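Long-range contacts in esterase LipW (Mycobacterium marinum, PDB 3QH4), which probably hydrolyses ester bonds as a serine esterase of the alpha/beta-hydrolase fold: residues R14-L19 against F283-H288; I27-E32 against P212-E217; P74-R79 against G99-D104; A249-C254 against A305-A310. One frame throughout, in Å; residues are numbered along the deposited sequence. Where two conformers were deposited one is given.

Contact 1. Residues R14-L19 against F283-H288; sequences RLDPLL and FPRACH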
loop_
_atom_site.group_PDB
_atom_site.type_symbol
_atom_site.label_atom_id
_atom_site.label_comp_id
_atom_site.label_asym_id
_atom_site.label_seq_id
_atom_site.Cartn_x
_atom_site.Cartn_y
_atom_site.Cartn_z
ATOM N N ARG A 14 -21.437 10.107 6.906
ATOM C CA ARG A 14 -21.471 8.931 6.047
ATOM C C ARG A 14 -20.554 7.826 6.554
ATOM O O ARG A 14 -20.439 6.777 5.923
ATOM C CB ARG A 14 -21.143 9.328 4.606
ATOM C CG ARG A 14 -22.316 10.156 4.026
ATOM C CD ARG A 14 -22.040 10.750 2.687
ATOM N NE ARG A 14 -21.965 9.758 1.615
ATOM C CZ ARG A 14 -21.506 10.061 0.397
ATOM N NH1 ARG A 14 -21.093 11.315 0.119
ATOM N NH2 ARG A 14 -21.437 9.119 -0.530
ATOM N N LEU A 15 -19.923 8.055 7.706
ATOM C CA LEU A 15 -19.011 7.057 8.294
ATOM C C LEU A 15 -19.713 6.345 9.417
ATOM O O LEU A 15 -20.562 6.917 10.089
ATOM C CB LEU A 15 -17.757 7.738 8.869
ATOM C CG LEU A 15 -16.932 8.585 7.890
ATOM C CD1 LEU A 15 -15.729 9.184 8.557
ATOM C CD2 LEU A 15 -16.506 7.696 6.710
ATOM N N ASP A 16 -19.334 5.082 9.630
ATOM C CA ASP A 16 -19.773 4.339 10.800
ATOM C C ASP A 16 -19.458 5.166 12.073
ATOM O O ASP A 16 -18.365 5.723 12.195
ATOM C CB ASP A 16 -19.026 2.993 10.861
ATOM C CG ASP A 16 -19.582 2.073 11.943
ATOM O OD1 ASP A 16 -19.365 2.350 13.133
ATOM O OD2 ASP A 16 -20.260 1.074 11.586
ATOM N N PRO A 17 -20.396 5.202 13.040
ATOM C CA PRO A 17 -20.129 5.986 14.261
ATOM C C PRO A 17 -18.818 5.601 14.970
ATOM O O PRO A 17 -18.161 6.461 15.531
ATOM C CB PRO A 17 -21.332 5.694 15.174
ATOM C CG PRO A 17 -22.361 5.036 14.322
ATOM C CD PRO A 17 -21.771 4.662 12.986
ATOM N N LEU A 18 -18.412 4.344 14.916
ATOM C CA LEU A 18 -17.168 3.953 15.603
ATOM C C LEU A 18 -15.981 4.601 14.913
ATOM O O LEU A 18 -15.014 5.050 15.551
ATOM C CB LEU A 18 -16.991 2.422 15.621
ATOM C CG LEU A 18 -17.989 1.591 16.424
ATOM C CD1 LEU A 18 -17.827 0.070 16.137
ATOM C CD2 LEU A 18 -17.806 1.866 17.916
ATOM N N LEU A 19 -16.049 4.658 13.592
ATOM C CA LEU A 19 -14.987 5.270 12.835
ATOM C C LEU A 19 -15.054 6.783 12.889
ATOM O O LEU A 19 -14.022 7.442 13.021
ATOM C CB LEU A 19 -14.999 4.749 11.387
ATOM C CG LEU A 19 -13.890 5.247 10.480
ATOM C CD1 LEU A 19 -12.521 4.788 10.960
ATOM C CD2 LEU A 19 -14.209 4.732 9.035
ATOM N N PHE A 283 -15.876 -1.237 0.841
ATOM C CA PHE A 283 -16.368 -1.335 2.216
ATOM C C PHE A 283 -17.207 -0.116 2.544
ATOM O O PHE A 283 -16.752 1.020 2.354
ATOM C CB PHE A 283 -15.175 -1.402 3.188
ATOM C CG PHE A 283 -14.432 -2.698 3.108
ATOM C CD1 PHE A 283 -14.858 -3.797 3.890
ATOM C CD2 PHE A 283 -13.327 -2.832 2.285
ATOM C CE1 PHE A 283 -14.160 -5.019 3.834
ATOM C CE2 PHE A 283 -12.635 -4.076 2.191
ATOM C CZ PHE A 283 -13.071 -5.156 2.986
ATOM N N PRO A 284 -18.430 -0.345 3.035
ATOM C CA PRO A 284 -19.397 0.753 3.297
ATOM C C PRO A 284 -18.991 1.561 4.549
ATOM O O PRO A 284 -18.339 1.016 5.445
ATOM C CB PRO A 284 -20.720 -0.014 3.517
ATOM C CG PRO A 284 -20.296 -1.333 4.137
ATOM C CD PRO A 284 -18.945 -1.662 3.459
ATOM N N ARG A 285 -19.355 2.842 4.576
ATOM C CA ARG A 285 -19.238 3.703 5.775
ATOM C C ARG A 285 -17.793 3.819 6.311
ATOM O O ARG A 285 -17.571 4.006 7.502
ATOM C CB ARG A 285 -20.216 3.241 6.861
ATOM C CG ARG A 285 -21.622 2.978 6.350
ATOM C CD ARG A 285 -22.571 2.621 7.497
ATOM N NE ARG A 285 -22.965 3.794 8.260
ATOM C CZ ARG A 285 -23.433 3.769 9.512
ATOM N NH1 ARG A 285 -23.520 2.627 10.201
ATOM N NH2 ARG A 285 -23.801 4.903 10.084
ATOM N N ALA A 286 -16.822 3.739 5.395
ATOM C CA ALA A 286 -15.410 3.738 5.720
ATOM C C ALA A 286 -14.639 4.755 4.858
ATOM O O ALA A 286 -14.820 4.814 3.649
ATOM C CB ALA A 286 -14.816 2.307 5.515
ATOM N N CYS A 287 -13.764 5.521 5.508
ATOM C CA CYS A 287 -12.888 6.514 4.853
ATOM C C CYS A 287 -11.530 5.932 4.563
ATOM O O CYS A 287 -11.209 4.822 5.021
ATOM C CB CYS A 287 -12.748 7.753 5.770
ATOM S SG CYS A 287 -11.908 7.407 7.349
ATOM N N HIS A 288 -10.709 6.640 3.781
ATOM C CA HIS A 288 -9.337 6.177 3.576
ATOM C C HIS A 288 -8.625 5.953 4.908
ATOM O O HIS A 288 -8.719 6.779 5.825
ATOM C CB HIS A 288 -8.557 7.229 2.793
ATOM C CG HIS A 288 -7.334 6.685 2.133
ATOM N ND1 HIS A 288 -7.401 5.911 0.999
ATOM C CD2 HIS A 288 -6.016 6.825 2.421
ATOM C CE1 HIS A 288 -6.176 5.590 0.608
ATOM N NE2 HIS A 288 -5.316 6.149 1.446
#
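R285 meets the N-terminal residues R14 to P17 just before H288, the probable histidine of a Ser-His-Asp triad with S166 and D258 in this alpha/beta-hydrolase fold. The backbone provides the one direct hydrogen bond. D16 N donates to R285 O at 3.0 Å, nearly straight at 171°, with the donor tilted slightly from the carbonyl plane. Two CA-H...O contacts run alongside it, R285 CA to R14 O at 3.3 Å and L15 CA to R285 O at 3.5 Å.

The charged part is looser. The R285 chain bends at chi3 (77°), which folds its guanidinium over D16. D16 CA then lies over the centre of one guanidinium face. The carboxylate is a distant partner: D16 OD2 is 3.9 Å from R285 NH1 and well out of the guanidinium plane, so charge alone links them. D16 spends its other oxygen at the helix start. OD1 takes L18 N through its anti lone pair at 2.8 Å, an N-cap bond for helix 17-20.

The apolar part is buried. L19 points its CG anti to the backbone N (chi1 -177°), toward 286-287. The same leucine also packs on F290 and L293 of helix 290-293. L15 CD2 reaches C287 CB at 3.9 Å, and L19 CD2 lies 3.9 Å from C287 SG.

Contact 2. Residues I27-E32 against P212-E217; sequences IDFTAE and PAFDGE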
loop_
_atom_site.group_PDB
_atom_site.type_symbol
_atom_site.label_atom_id
_atom_site.label_comp_id
_atom_site.label_asym_id
_atom_site.label_seq_id
_atom_site.Cartn_x
_atom_site.Cartn_y
_atom_site.Cartn_z
ATOM N N ILE A 27 -6.255 15.797 6.757
ATOM C CA ILE A 27 -4.795 15.928 6.666
ATOM C C ILE A 27 -4.467 17.242 5.973
ATOM O O ILE A 27 -5.275 17.777 5.210
ATOM C CB ILE A 27 -4.177 14.744 5.863
ATOM C CG1 ILE A 27 -2.667 14.605 6.125
ATOM C CG2 ILE A 27 -4.503 14.833 4.359
ATOM C CD1 ILE A 27 -2.127 13.246 5.658
ATOM N N ASP A 28 -3.264 17.745 6.235
ATOM C CA ASP A 28 -2.723 18.885 5.506
ATOM C C ASP A 28 -1.496 18.314 4.790
ATOM O O ASP A 28 -0.568 17.843 5.428
ATOM C CB ASP A 28 -2.348 19.959 6.527
ATOM C CG ASP A 28 -1.662 21.164 5.912
ATOM O OD1 ASP A 28 -1.245 21.126 4.735
ATOM O OD2 ASP A 28 -1.537 22.172 6.648
ATOM N N PHE A 29 -1.499 18.349 3.458
ATOM C CA PHE A 29 -0.425 17.667 2.722
ATOM C C PHE A 29 0.520 18.638 2.036
ATOM O O PHE A 29 1.154 18.295 1.048
ATOM C CB PHE A 29 -0.987 16.637 1.721
ATOM C CG PHE A 29 -0.161 15.366 1.636
ATOM C CD1 PHE A 29 -0.011 14.561 2.749
ATOM C CD2 PHE A 29 0.432 14.973 0.428
ATOM C CE1 PHE A 29 0.759 13.376 2.690
ATOM C CE2 PHE A 29 1.202 13.780 0.351
ATOM C CZ PHE A 29 1.336 12.990 1.489
ATOM N N THR A 30 0.636 19.851 2.586
ATOM C CA THR A 30 1.700 20.764 2.133
ATOM C C THR A 30 3.054 20.214 2.572
ATOM O O THR A 30 3.129 19.424 3.510
ATOM C CB THR A 30 1.527 22.202 2.718
ATOM O OG1 THR A 30 1.568 22.143 4.151
ATOM C CG2 THR A 30 0.226 22.833 2.241
ATOM N N ALA A 31 4.118 20.633 1.892
ATOM C CA ALA A 31 5.474 20.218 2.245
ATOM C C ALA A 31 5.826 20.506 3.710
ATOM O O ALA A 31 6.361 19.640 4.387
ATOM C CB ALA A 31 6.490 20.879 1.304
ATOM N N GLU A 32 5.518 21.707 4.203
ATOM C CA GLU A 32 5.764 22.047 5.618
ATOM C C GLU A 32 5.042 21.138 6.610
ATOM O O GLU A 32 5.614 20.715 7.636
ATOM C CB GLU A 32 5.399 23.518 5.893
ATOM N N PRO A 212 -12.187 13.353 6.213
ATOM C CA PRO A 212 -11.109 13.147 7.176
ATOM C C PRO A 212 -10.053 12.146 6.671
ATOM O O PRO A 212 -10.325 11.381 5.745
ATOM C CB PRO A 212 -11.832 12.567 8.389
ATOM C CG PRO A 212 -13.027 11.829 7.809
ATOM C CD PRO A 212 -13.413 12.596 6.546
ATOM N N ALA A 213 -8.867 12.203 7.280
ATOM C CA ALA A 213 -7.747 11.247 7.086
ATOM C C ALA A 213 -6.989 11.433 5.775
ATOM O O ALA A 213 -5.769 11.621 5.785
ATOM C CB ALA A 213 -8.194 9.779 7.305
ATOM N N PHE A 214 -7.712 11.405 4.659
ATOM C CA PHE A 214 -7.150 11.805 3.373
ATOM C C PHE A 214 -8.290 12.298 2.513
ATOM O O PHE A 214 -9.439 11.861 2.659
ATOM C CB PHE A 214 -6.415 10.659 2.656
ATOM C CG PHE A 214 -5.186 11.134 1.898
ATOM C CD1 PHE A 214 -3.983 11.360 2.579
ATOM C CD2 PHE A 214 -5.251 11.373 0.527
ATOM C CE1 PHE A 214 -2.834 11.822 1.879
ATOM C CE2 PHE A 214 -4.130 11.820 -0.194
ATOM C CZ PHE A 214 -2.930 12.062 0.474
ATOM N N ASP A 215 -7.974 13.206 1.595
ATOM C CA ASP A 215 -9.018 13.825 0.801
ATOM C C ASP A 215 -8.490 14.202 -0.559
ATOM O O ASP A 215 -7.299 13.969 -0.869
ATOM C CB ASP A 215 -9.677 15.015 1.567
ATOM C CG ASP A 215 -8.711 16.163 1.845
ATOM O OD1 ASP A 215 -7.913 16.485 0.939
ATOM O OD2 ASP A 215 -8.775 16.799 2.942
ATOM N N GLY A 216 -9.395 14.734 -1.388
ATOM C CA GLY A 216 -9.102 15.035 -2.781
ATOM C C GLY A 216 -8.106 16.181 -2.942
ATOM O O GLY A 216 -7.314 16.224 -3.914
ATOM N N GLU A 217 -8.168 17.135 -2.023
ATOM C CA GLU A 217 -7.202 18.229 -2.080
ATOM C C GLU A 217 -5.792 17.733 -1.768
ATOM O O GLU A 217 -4.835 18.081 -2.486
ATOM C CB GLU A 217 -7.648 19.390 -1.205
ATOM C CG GLU A 217 -8.919 19.970 -1.768
ATOM C CD GLU A 217 -9.466 21.146 -0.995
ATOM O OE1 GLU A 217 -8.751 21.725 -0.147
ATOM O OE2 GLU A 217 -10.635 21.494 -1.263
HETATM O O HOH W 1 -8.077 14.769 4.670
HETATM O O HOH W 2 -6.145 18.322 2.671
#
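D215 OD2 is held by a salt bridge from R26 NE and is approached by two waters that lead to the backbone of I27. Water 1 accepts from I27 N at 3.0 Å and gives a weak bond to D215 OD2. Water 2 is 2.7 Å from I27 O and 3.1 Å from the same D215 OD2. It has more acceptors near it than protons to give, so its two bonds may not both hold at once. D215 OD1 accepts from A218 N and caps helix 216-227.

The apolar side of the contact is made by three side chains. The CB of I27 points toward 212-217 and sits 3.5 Å from A213 O. I27 CG1 is anti to the backbone N (chi1 -162°), which leaves CG2 between the backbone N and the carbonyl carbon. There CG2 touches F214 CD1 at 3.9 Å, obliquely to the ring. F214 and F29 form a T-shaped pair. The edge of F214 is directed at the face of F29, with centroids 5.3 Å apart and planes at 73°. F214 CE1 lies over one face of F29, offset toward the rim, 4.0 Å from F29 CE1.

The turn into the next helix is held within its own segment. D28 OD1 accepts from T30 N at 3.1 Å and from T30 OG1, both from one face of the carboxylate. This Asx turn leads to T30, a weak N-cap of helix 31-56. F29 touches both helices, at I34 and at A218 and M222. F214 touches the probable catalytic triad, so the T-shaped pair lies beside the probable active site of an alpha/beta hydrolase.

Contact 3. Residues P74-R79 against G99-D104; sequences PVRIYR and GNLDTD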
loop_
_atom_site.group_PDB
_atom_site.type_symbol
_atom_site.label_atom_id
_atom_site.label_comp_id
_atom_site.label_asym_id
_atom_site.label_seq_id
_atom_site.Cartn_x
_atom_site.Cartn_y
_atom_site.Cartn_z
ATOM N N PRO A 74 16.396 -0.140 3.607
ATOM C CA PRO A 74 16.009 -0.980 4.758
ATOM C C PRO A 74 14.734 -1.755 4.452
ATOM O O PRO A 74 13.901 -1.303 3.658
ATOM C CB PRO A 74 15.735 0.017 5.879
ATOM C CG PRO A 74 16.454 1.294 5.441
ATOM C CD PRO A 74 16.324 1.291 3.928
ATOM N N VAL A 75 14.643 -2.933 5.046
ATOM C CA VAL A 75 13.468 -3.783 4.914
ATOM C C VAL A 75 13.105 -4.337 6.278
ATOM O O VAL A 75 13.951 -4.415 7.187
ATOM C CB VAL A 75 13.666 -4.946 3.898
ATOM C CG1 VAL A 75 13.785 -4.408 2.445
ATOM C CG2 VAL A 75 14.874 -5.832 4.284
ATOM N N ARG A 76 11.835 -4.689 6.432
ATOM C CA ARG A 76 11.402 -5.462 7.596
ATOM C C ARG A 76 10.842 -6.780 7.091
ATOM O O ARG A 76 9.974 -6.807 6.223
ATOM C CB ARG A 76 10.362 -4.701 8.422
ATOM C CG ARG A 76 9.899 -5.500 9.670
ATOM C CD ARG A 76 9.245 -4.590 10.701
ATOM N NE ARG A 76 10.194 -3.609 11.241
ATOM C CZ ARG A 76 9.849 -2.504 11.894
ATOM N NH1 ARG A 76 8.563 -2.195 12.099
ATOM N NH2 ARG A 76 10.816 -1.696 12.355
ATOM N N ILE A 77 11.345 -7.873 7.647
ATOM C CA ILE A 77 10.934 -9.183 7.170
ATOM C C ILE A 77 10.065 -9.855 8.228
ATOM O O ILE A 77 10.489 -10.005 9.387
ATOM C CB ILE A 77 12.146 -10.062 6.804
ATOM C CG1 ILE A 77 13.068 -9.308 5.836
ATOM C CG2 ILE A 77 11.686 -11.388 6.152
ATOM C CD1 ILE A 77 14.404 -10.004 5.589
ATOM N N TYR A 78 8.874 -10.273 7.797
ATOM C CA TYR A 78 7.899 -10.940 8.664
ATOM C C TYR A 78 7.815 -12.383 8.228
ATOM O O TYR A 78 7.687 -12.653 7.037
ATOM C CB TYR A 78 6.519 -10.277 8.500
ATOM C CG TYR A 78 6.479 -8.796 8.791
ATOM C CD1 TYR A 78 6.954 -7.867 7.857
ATOM C CD2 TYR A 78 5.925 -8.323 9.977
ATOM C CE1 TYR A 78 6.892 -6.512 8.114
ATOM C CE2 TYR A 78 5.847 -6.976 10.253
ATOM C CZ TYR A 78 6.336 -6.076 9.311
ATOM O OH TYR A 78 6.252 -4.752 9.579
ATOM N N ARG A 79 7.942 -13.336 9.165
ATOM C CA ARG A 79 7.869 -14.735 8.763
ATOM C C ARG A 79 6.811 -15.454 9.619
ATOM O O ARG A 79 6.916 -15.514 10.861
ATOM C CB ARG A 79 9.236 -15.426 8.840
ATOM C CG ARG A 79 10.316 -14.829 7.903
ATOM C CD ARG A 79 11.621 -15.537 8.127
ATOM N NE ARG A 79 12.619 -15.306 7.091
ATOM C CZ ARG A 79 13.580 -14.389 7.171
ATOM N NH1 ARG A 79 13.652 -13.580 8.229
ATOM N NH2 ARG A 79 14.465 -14.264 6.179
ATOM N N GLY A 99 6.090 8.097 6.237
ATOM C CA GLY A 99 6.130 6.714 6.694
ATOM C C GLY A 99 7.487 6.041 6.662
ATOM O O GLY A 99 8.478 6.610 6.210
ATOM N N ASN A 100 7.501 4.816 7.172
ATOM C CA ASN A 100 8.706 3.995 7.315
ATOM C C ASN A 100 8.228 2.563 7.636
ATOM O O ASN A 100 7.059 2.241 7.388
ATOM C CB ASN A 100 9.616 4.579 8.422
ATOM C CG ASN A 100 8.930 4.596 9.821
ATOM O OD1 ASN A 100 7.885 3.964 10.032
ATOM N ND2 ASN A 100 9.522 5.330 10.766
ATOM N N LEU A 101 9.095 1.712 8.182
ATOM C CA LEU A 101 8.735 0.313 8.447
ATOM C C LEU A 101 7.669 0.118 9.537
ATOM O O LEU A 101 7.068 -0.954 9.629
ATOM C CB LEU A 101 9.999 -0.506 8.766
ATOM C CG LEU A 101 11.015 -0.537 7.609
ATOM C CD1 LEU A 101 12.316 -1.248 8.071
ATOM C CD2 LEU A 101 10.397 -1.195 6.339
ATOM N N ASP A 102 7.457 1.133 10.363
ATOM C CA ASP A 102 6.455 1.047 11.431
ATOM C C ASP A 102 5.036 1.406 10.967
ATOM O O ASP A 102 4.045 1.073 11.636
ATOM C CB ASP A 102 6.870 1.955 12.607
ATOM C CG ASP A 102 8.137 1.475 13.311
ATOM O OD1 ASP A 102 8.382 0.255 13.396
ATOM O OD2 ASP A 102 8.908 2.336 13.818
ATOM N N THR A 103 4.936 2.091 9.821
ATOM C CA THR A 103 3.664 2.713 9.415
ATOM C C THR A 103 2.550 1.680 9.267
ATOM O O THR A 103 1.484 1.798 9.908
ATOM C CB THR A 103 3.826 3.483 8.121
ATOM O OG1 THR A 103 4.869 4.476 8.294
ATOM C CG2 THR A 103 2.467 4.122 7.718
ATOM N N ASP A 104 2.804 0.679 8.425
ATOM C CA ASP A 104 1.842 -0.374 8.122
ATOM C C ASP A 104 2.292 -1.689 8.754
ATOM O O ASP A 104 2.030 -2.781 8.232
ATOM C CB ASP A 104 1.729 -0.549 6.600
ATOM C CG ASP A 104 0.893 0.545 5.946
ATOM O OD1 ASP A 104 0.248 1.340 6.666
ATOM O OD2 ASP A 104 0.840 0.538 4.704
HETATM O O HOH W 3 6.272 -2.537 7.604
#
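Strand 72-79 of the alpha/beta-hydrolase sheet here meets the loop that leads into helix 105-115. R76 and L101 carry most of the contact. R76 extends with CG anti to the backbone N (chi1 -180°) and bends at chi3, which brings its guanidinium over L101. L101 CB lies over the centre of one guanidinium face, 3.7 Å from R76 CZ. D102 comes in at the edge. R76 NH1 donates to D102 OD1 at 2.8 Å (N-H...O 164°), a hydrogen bond that is part of a salt bridge, and OD1 lies in the guanidinium plane. A weak second bond joins R76 NH2 to the same oxygen. R76 NE is held by D62 of the neighbouring strand 59-66, so two carboxylates fix the guanidinium.

Beyond CB, L101 CD1 packs on the strand backbone, 3.7 Å from V75 C, and on the P74 ring.

The loop is braced from within. N100 OD1 accepts from D102 N, an Asx turn, and T103 OG1 accepts from N100 N at 2.9 Å.

Y78 OH is hydrogen-bonded to H105 and reaches the loop through water. Water 3 lies 3.0 Å from Y78 OH and donates to L101 O at 2.7 Å.

Contact 4. Residues A249-C254 against A305-A310; sequences ATLITC and AMQGHA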
loop_
_atom_site.group_PDB
_atom_site.type_symbol
_atom_site.label_atom_id
_atom_site.label_comp_id
_atom_site.label_asym_id
_atom_site.label_seq_id
_atom_site.Cartn_x
_atom_site.Cartn_y
_atom_site.Cartn_z
ATOM N N ALA A 249 -3.246 -11.910 -11.166
ATOM C CA ALA A 249 -4.468 -11.960 -10.375
ATOM C C ALA A 249 -4.413 -10.951 -9.224
ATOM O O ALA A 249 -3.358 -10.740 -8.612
ATOM C CB ALA A 249 -4.675 -13.350 -9.853
ATOM N N THR A 250 -5.548 -10.315 -8.961
ATOM C CA THR A 250 -5.587 -9.108 -8.125
ATOM C C THR A 250 -6.669 -9.194 -7.046
ATOM O O THR A 250 -7.755 -9.749 -7.310
ATOM C CB THR A 250 -5.884 -7.893 -9.037
ATOM O OG1 THR A 250 -4.808 -7.748 -9.973
ATOM C CG2 THR A 250 -6.029 -6.561 -8.232
ATOM N N LEU A 251 -6.351 -8.680 -5.844
ATOM C CA LEU A 251 -7.361 -8.292 -4.852
ATOM C C LEU A 251 -7.235 -6.794 -4.735
ATOM O O LEU A 251 -6.141 -6.280 -4.475
ATOM C CB LEU A 251 -7.124 -8.928 -3.483
ATOM C CG LEU A 251 -8.016 -8.335 -2.384
ATOM C CD1 LEU A 251 -9.531 -8.689 -2.591
ATOM C CD2 LEU A 251 -7.534 -8.851 -1.008
ATOM N N ILE A 252 -8.350 -6.093 -4.929
ATOM C CA ILE A 252 -8.337 -4.633 -4.814
ATOM C C ILE A 252 -9.488 -4.186 -3.925
ATOM O O ILE A 252 -10.643 -4.581 -4.139
ATOM C CB ILE A 252 -8.311 -3.975 -6.237
ATOM C CG1 ILE A 252 -8.274 -2.444 -6.135
ATOM C CG2 ILE A 252 -9.517 -4.406 -7.102
ATOM C CD1 ILE A 252 -8.038 -1.738 -7.528
ATOM N N THR A 253 -9.186 -3.330 -2.942
ATOM C CA THR A 253 -10.162 -3.006 -1.914
ATOM C C THR A 253 -10.185 -1.491 -1.681
ATOM O O THR A 253 -9.185 -0.800 -1.958
ATOM C CB THR A 253 -9.786 -3.721 -0.589
ATOM O OG1 THR A 253 -8.402 -3.474 -0.272
ATOM C CG2 THR A 253 -10.015 -5.236 -0.695
ATOM N N CYS A 254 -11.317 -0.952 -1.209
ATOM C CA CYS A 254 -11.356 0.476 -0.866
ATOM C C CYS A 254 -12.592 0.782 -0.045
ATOM O O CYS A 254 -13.625 0.145 -0.245
ATOM C CB CYS A 254 -11.406 1.299 -2.164
ATOM S SG CYS A 254 -10.918 3.026 -1.919
ATOM N N ALA A 305 -9.138 -10.338 7.004
ATOM C CA ALA A 305 -9.493 -11.740 6.773
ATOM C C ALA A 305 -9.568 -11.966 5.270
ATOM O O ALA A 305 -9.114 -13.013 4.779
ATOM C CB ALA A 305 -10.806 -12.073 7.457
ATOM N N MET A 306 -10.122 -10.975 4.553
ATOM C CA MET A 306 -10.302 -11.063 3.111
ATOM C C MET A 306 -8.949 -11.112 2.406
ATOM O O MET A 306 -8.735 -11.900 1.471
ATOM C CB MET A 306 -11.132 -9.867 2.620
ATOM C CG MET A 306 -11.432 -9.892 1.145
ATOM S SD MET A 306 -12.352 -8.424 0.642
ATOM C CE MET A 306 -13.810 -8.605 1.674
ATOM N N GLN A 307 -8.040 -10.265 2.857
ATOM C CA GLN A 307 -6.688 -10.220 2.315
ATOM C C GLN A 307 -5.977 -11.528 2.576
ATOM O O GLN A 307 -5.301 -12.042 1.693
ATOM C CB GLN A 307 -5.906 -9.087 2.975
ATOM C CG GLN A 307 -6.408 -7.690 2.626
ATOM C CD GLN A 307 -5.707 -6.639 3.491
ATOM O OE1 GLN A 307 -5.459 -6.883 4.679
ATOM N NE2 GLN A 307 -5.425 -5.468 2.921
ATOM N N GLY A 308 -6.125 -12.056 3.792
ATOM C CA GLY A 308 -5.472 -13.327 4.158
ATOM C C GLY A 308 -5.930 -14.471 3.280
ATOM O O GLY A 308 -5.116 -15.255 2.797
ATOM N N HIS A 309 -7.227 -14.523 3.021
ATOM C CA HIS A 309 -7.796 -15.621 2.242
ATOM C C HIS A 309 -7.370 -15.504 0.778
ATOM O O HIS A 309 -7.120 -16.508 0.135
ATOM C CB HIS A 309 -9.317 -15.663 2.404
ATOM C CG HIS A 309 -9.762 -16.277 3.701
ATOM N ND1 HIS A 309 -9.326 -17.524 4.123
ATOM C CD2 HIS A 309 -10.593 -15.824 4.670
ATOM C CE1 HIS A 309 -9.872 -17.806 5.295
ATOM N NE2 HIS A 309 -10.636 -16.789 5.654
ATOM N N ALA A 310 -7.259 -14.275 0.276
ATOM C CA ALA A 310 -6.911 -14.042 -1.134
ATOM C C ALA A 310 -5.505 -14.518 -1.403
ATOM O O ALA A 310 -5.259 -15.272 -2.358
ATOM C CB ALA A 310 -7.053 -12.554 -1.502
HETATM O O HOH W 4 -6.410 -5.378 -0.075
#
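L251 fills most of this contact, and M306 and Q307 of helix 298-315 take the next largest shares. L251 CG is anti to the backbone N (chi1 170°), and the side chain points from the strand at the helix. Its CD2 branch does most of the touching. That methyl lies 3.7 Å from Q307 CA, 4.0 Å from Q307 CG and 3.8 Å from A310 CB, so it rests on one turn of the helix. The other branch, CD1, stays farther off, 4.3 Å from M306 SD.

M306 runs out from the helix with CG and SD extended, then turns at chi3 (-60°). Its sulfur also approaches T253 CG2 at 4.2 Å. The M306 and T253 side chains pass alongside one another, pointing opposite ways. M306 continues toward H281 and F283 on the edge strand 278-283.

Q307 is the polar member. Its aliphatic part packs on L251, while its amide turns to other partners. NE2 donates to water 4 at 3.2 Å, and T253 OG1 lies 2.8 Å from the same water. T253 OG1 also bonds to H193, and Q307 OE1 to Q107 NE2. No direct hydrogen bond joins strand and helix.

The axes of strand 250-254 and helix segment 305-310 pass 9.7 Å apart, nearly antiparallel (172°). A helix packed on the central beta-sheet in this way is typical of the alpha/beta-hydrolase fold, where helices cover both faces of the sheet.

How the contacts relate
Contact 4 is buried and almost wholly apolar, a helix on the central sheet. Contact 3 reaches the same sheet at another strand, but its partner is a loop and its main bond is ionic. Contacts 1 and 2 lie farther from the chain's centre and join N-terminal residues to later loops. Contact 1 is only partly buried; one backbone bond, the R285 side chain and a buried apolar patch share it. Contact 2 is buried and combines rings with water bridges. They touch, with A213 CB against H288 O. Contacts 1 and 4 also meet: F283 packs on M306 and T253, and F283 N probably bonds to C254 O, joining neighbouring strands. Contact 3 touches none of the others.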